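Local coordinates for La protein (Trypanosoma brucei, PDB 1S29) that binds RNA, probably including mRNA, through its N-terminal La motif, a winged helix domain bearing a conserved aromatic patch, at residues Ile31-Lys36 and Gly43-Glu48; Leu76-Ser79 and Met84-Arg87. All coordinates share one frame; numbering follows the deposited sequence.

In the fold
Contact 1 and contact 2 meet in one three-stranded antiparallel sheet. Contact 1 rests helix 31-37 against strand 45-46, and contact 2 forms the hairpin of strands 76-78 and 84-87; their centres lie about 10 Å apart. Strand 84-87 sits in the middle of the sheet, between 45-46 and 76-78, and so belongs to both neighbourhoods. The join is a probable backbone hydrogen bond from Val45 N to Val85 O, 2.9 Å long. Phe44 supplements it with side-chain packing, its CZ lying 3.5 Å from Arg86 CD. In sequence, contact 1 is complete before contact 2 begins.

Contact 1 (Ile31-Lys36 and Gly43-Glu48); sequences IFLKGK and GFVSLE
Leu33, its CG trans to the backbone N (chi1 -173°), brings CD1 to Val45, so that its branched end comes closer to the strand than its CB direction alone would suggest. Val45 holds CG1 trans to its own N (chi1 175°), which leaves CG2, the branch trans to the carbonyl carbon, as the methyl that faces the helix. The two side chains cross at about a right angle and touch through Leu33 CD1 and Val45 CG2, 4.0 Å apart. The same methyl of Val45 also reaches the last turn of the helix, where it lies 4.1 Å from Lys36 CB. Beyond that carbon the lysine chain bends and carries its amine away from the strand; of its side chain, CB is the part that comes near Val45.

Helix 31-37 is followed by the short first strand of the winged helix fold, an outer strand of the sheet, after which the chain returns to helix. Strand 45-46 pairs with strand 84-87 through backbone hydrogen bonding of Val45 with Val85. Phe22 also packs on Val45, while Phe53 packs on Leu33.

No hydrogen bond runs directly between the segments. Instead, a water within hydrogen-bonding distance of both Lys36 O and Phe44 O (2.7 Å to each) probably links them. The two carbonyl oxygens, Lys36 O and Phe44 O, are themselves 3.8 Å apart. Phe44 O additionally accepts a hydrogen bond from Asn40 ND2, within the connection between the segments.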
# COMPACT_ATOMS: atom_id res chain seq x y z
N ILE A 31 3.59 -10.32 10.94
CA ILE A 31 3.19 -9.91 12.28
C ILE A 31 3.17 -8.40 12.41
O ILE A 31 2.28 -7.82 13.05
CB ILE A 31 4.14 -10.48 13.35
CG1 ILE A 31 4.14 -12.01 13.30
CG2 ILE A 31 3.74 -9.99 14.73
CD1 ILE A 31 5.22 -12.65 14.15
N PHE A 32 4.16 -7.74 11.82
CA PHE A 32 4.21 -6.29 11.90
C PHE A 32 3.03 -5.67 11.18
O PHE A 32 2.33 -4.82 11.73
CB PHE A 32 5.51 -5.76 11.31
CG PHE A 32 5.63 -4.26 11.39
CD1 PHE A 32 6.07 -3.65 12.55
CD2 PHE A 32 5.30 -3.48 10.29
CE1 PHE A 32 6.17 -2.26 12.63
CE2 PHE A 32 5.39 -2.09 10.35
CZ PHE A 32 5.83 -1.48 11.52
N LEU A 33 2.80 -6.09 9.94
CA LEU A 33 1.70 -5.52 9.17
C LEU A 33 0.35 -5.82 9.83
O LEU A 33 -0.51 -4.94 9.91
CB LEU A 33 1.72 -6.03 7.73
CG LEU A 33 0.71 -5.38 6.78
CD1 LEU A 33 0.91 -3.86 6.78
CD2 LEU A 33 0.88 -5.95 5.38
N LYS A 34 0.16 -7.05 10.29
CA LYS A 34 -1.10 -7.38 10.96
C LYS A 34 -1.27 -6.52 12.20
O LYS A 34 -2.40 -6.18 12.58
CB LYS A 34 -1.15 -8.85 11.35
CG LYS A 34 -1.51 -9.76 10.20
CD LYS A 34 -1.70 -11.20 10.65
CE LYS A 34 -0.39 -11.83 11.10
NZ LYS A 34 -0.61 -13.26 11.51
N GLY A 35 -0.16 -6.16 12.83
CA GLY A 35 -0.22 -5.33 14.02
C GLY A 35 -0.75 -3.95 13.68
O GLY A 35 -1.54 -3.37 14.43
N LYS A 36 -0.31 -3.40 12.56
CA LYS A 36 -0.76 -2.08 12.14
C LYS A 36 -2.24 -2.14 11.78
O LYS A 36 -3.03 -1.25 12.13
CB LYS A 36 0.04 -1.61 10.92
CG LYS A 36 1.49 -1.27 11.22
CD LYS A 36 1.60 -0.06 12.14
CE LYS A 36 3.06 0.28 12.42
NZ LYS A 36 3.20 1.38 13.42
N GLY A 43 -8.86 -1.95 9.49
CA GLY A 43 -7.65 -2.53 8.94
C GLY A 43 -6.83 -1.56 8.12
O GLY A 43 -6.02 -1.96 7.28
N PHE A 44 -7.05 -0.26 8.34
CA PHE A 44 -6.31 0.76 7.63
C PHE A 44 -4.86 0.85 8.10
O PHE A 44 -4.56 0.76 9.30
CB PHE A 44 -6.98 2.13 7.82
CG PHE A 44 -8.04 2.44 6.79
CD1 PHE A 44 -9.36 2.68 7.18
CD2 PHE A 44 -7.72 2.50 5.44
CE1 PHE A 44 -10.34 2.98 6.23
CE2 PHE A 44 -8.69 2.80 4.49
CZ PHE A 44 -10.00 3.04 4.89
N VAL A 45 -3.96 1.01 7.13
CA VAL A 45 -2.53 1.14 7.38
C VAL A 45 -2.07 2.43 6.69
O VAL A 45 -2.40 2.65 5.53
CB VAL A 45 -1.75 -0.05 6.76
CG1 VAL A 45 -0.25 0.18 6.94
CG2 VAL A 45 -2.17 -1.36 7.42
N SER A 46 -1.34 3.28 7.41
CA SER A 46 -0.90 4.55 6.82
C SER A 46 0.07 4.35 5.67
O SER A 46 0.90 3.44 5.70
CB SER A 46 -0.26 5.45 7.88
OG SER A 46 1.02 4.96 8.29
N LEU A 47 -0.06 5.19 4.65
CA LEU A 47 0.82 5.10 3.50
C LEU A 47 2.25 5.43 3.93
O LEU A 47 3.21 4.96 3.31
CB LEU A 47 0.34 6.02 2.37
CG LEU A 47 -1.05 5.75 1.78
CD1 LEU A 47 -1.26 6.61 0.55
CD2 LEU A 47 -1.20 4.28 1.42
N GLU A 48 2.43 6.22 4.99
CA GLU A 48 3.79 6.51 5.41
C GLU A 48 4.45 5.23 5.92
O GLU A 48 5.66 5.08 5.84
CB GLU A 48 3.85 7.62 6.48
CG GLU A 48 3.06 7.37 7.75
CD GLU A 48 3.26 8.48 8.77
OE1 GLU A 48 3.38 9.66 8.37
OE2 GLU A 48 3.29 8.18 9.98
O HOH W 1 -2.67 1.29 11.18

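Contact 2 (Leu76-Ser79 and Met84-Arg87); sequences LVLS and MVRR
Val77 and Arg86 lie side by side on one face of the hairpin, pointing the same way. Arg86 sends CG between its backbone N and carbonyl carbon (chi1 65°), then runs extended to NE, and its guanidinium lies flat against the valine, with Val77 CB 3.8 Å above the centre of the plane. The rotation of the flat group is further held by Arg86 NH1, which donates to Arg87 O at 3.1 Å, close to the guanidinium plane. In the backbone, Val77 and Arg86 form a hydrogen-bonded antiparallel pair, with two N-to-O bonds of 2.9 Å.

On the face carrying Leu78 and Val85 the side chains meet at a slant. Val85 CG2 reaches Leu76 CB at 3.7 Å, while Leu78 CD2 comes over Val85 CB at 4.1 Å; Ile70 of helix 63-70 packs against all three residues.

Towards the turn, Ser79 N donates to Met84 O (2.9 Å) from well above the carbonyl plane. Met84, a selenomethionine, returns a bond from its N to Ser79 OG at 3.0 Å, although that hydroxyl has its strongest partner in Asp81. In this winged helix domain the hairpin of strands 76-78 and 84-87, packed on helix 63-70, corresponds to the wing.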
# COMPACT_ATOMS: atom_id res chain seq x y z
N LEU A 76 -7.44 -3.19 -3.00
CA LEU A 76 -7.15 -2.22 -1.95
C LEU A 76 -8.14 -1.07 -1.99
O LEU A 76 -8.71 -0.77 -3.04
CB LEU A 76 -5.73 -1.67 -2.13
CG LEU A 76 -4.58 -2.67 -2.17
CD1 LEU A 76 -3.36 -2.02 -2.79
CD2 LEU A 76 -4.26 -3.17 -0.76
N VAL A 77 -8.32 -0.41 -0.85
CA VAL A 77 -9.23 0.73 -0.74
C VAL A 77 -8.52 1.84 0.03
O VAL A 77 -8.00 1.60 1.13
CB VAL A 77 -10.52 0.37 0.03
CG1 VAL A 77 -11.43 1.59 0.11
CG2 VAL A 77 -11.24 -0.77 -0.64
N LEU A 78 -8.50 3.04 -0.55
CA LEU A 78 -7.87 4.20 0.08
C LEU A 78 -8.85 4.88 1.03
O LEU A 78 -10.06 4.88 0.79
CB LEU A 78 -7.41 5.20 -0.99
CG LEU A 78 -6.16 4.81 -1.78
CD1 LEU A 78 -6.02 5.68 -3.03
CD2 LEU A 78 -4.94 4.95 -0.88
N SER A 79 -8.33 5.46 2.10
CA SER A 79 -9.17 6.15 3.07
C SER A 79 -9.67 7.43 2.41
O SER A 79 -9.08 7.91 1.44
CB SER A 79 -8.37 6.48 4.34
OG SER A 79 -7.25 7.29 4.08
N MSE A 84 -4.32 6.64 4.10
CA MSE A 84 -4.26 5.23 4.51
C MSE A 84 -4.85 4.30 3.46
O MSE A 84 -5.54 4.72 2.53
CB MSE A 84 -5.01 5.03 5.83
CG MSE A 84 -4.65 6.04 6.91
SE MSE A 84 -5.51 5.66 8.62
CE MSE A 84 -4.17 4.44 9.32
N VAL A 85 -4.57 3.01 3.60
CA VAL A 85 -5.10 2.02 2.68
C VAL A 85 -5.43 0.75 3.45
O VAL A 85 -4.79 0.44 4.45
CB VAL A 85 -4.09 1.70 1.55
CG1 VAL A 85 -2.83 1.05 2.13
CG2 VAL A 85 -4.74 0.78 0.51
N ARG A 86 -6.45 0.03 2.99
CA ARG A 86 -6.86 -1.21 3.63
C ARG A 86 -7.17 -2.27 2.58
O ARG A 86 -7.34 -1.96 1.40
CB ARG A 86 -8.11 -0.99 4.49
CG ARG A 86 -9.36 -0.60 3.69
CD ARG A 86 -10.55 -0.45 4.62
NE ARG A 86 -11.75 0.04 3.93
CZ ARG A 86 -12.49 -0.68 3.10
NH1 ARG A 86 -12.17 -1.94 2.83
NH2 ARG A 86 -13.57 -0.14 2.55
N ARG A 87 -7.23 -3.53 3.01
CA ARG A 87 -7.57 -4.61 2.11
C ARG A 87 -9.05 -4.48 1.81
O ARG A 87 -9.83 -4.02 2.66
CB ARG A 87 -7.34 -5.97 2.77
CG ARG A 87 -5.92 -6.45 2.83
CD ARG A 87 -5.84 -7.63 3.78
NE ARG A 87 -6.88 -8.63 3.53
CZ ARG A 87 -6.70 -9.75 2.84
NH1 ARG A 87 -5.52 -10.04 2.31
NH2 ARG A 87 -7.72 -10.59 2.67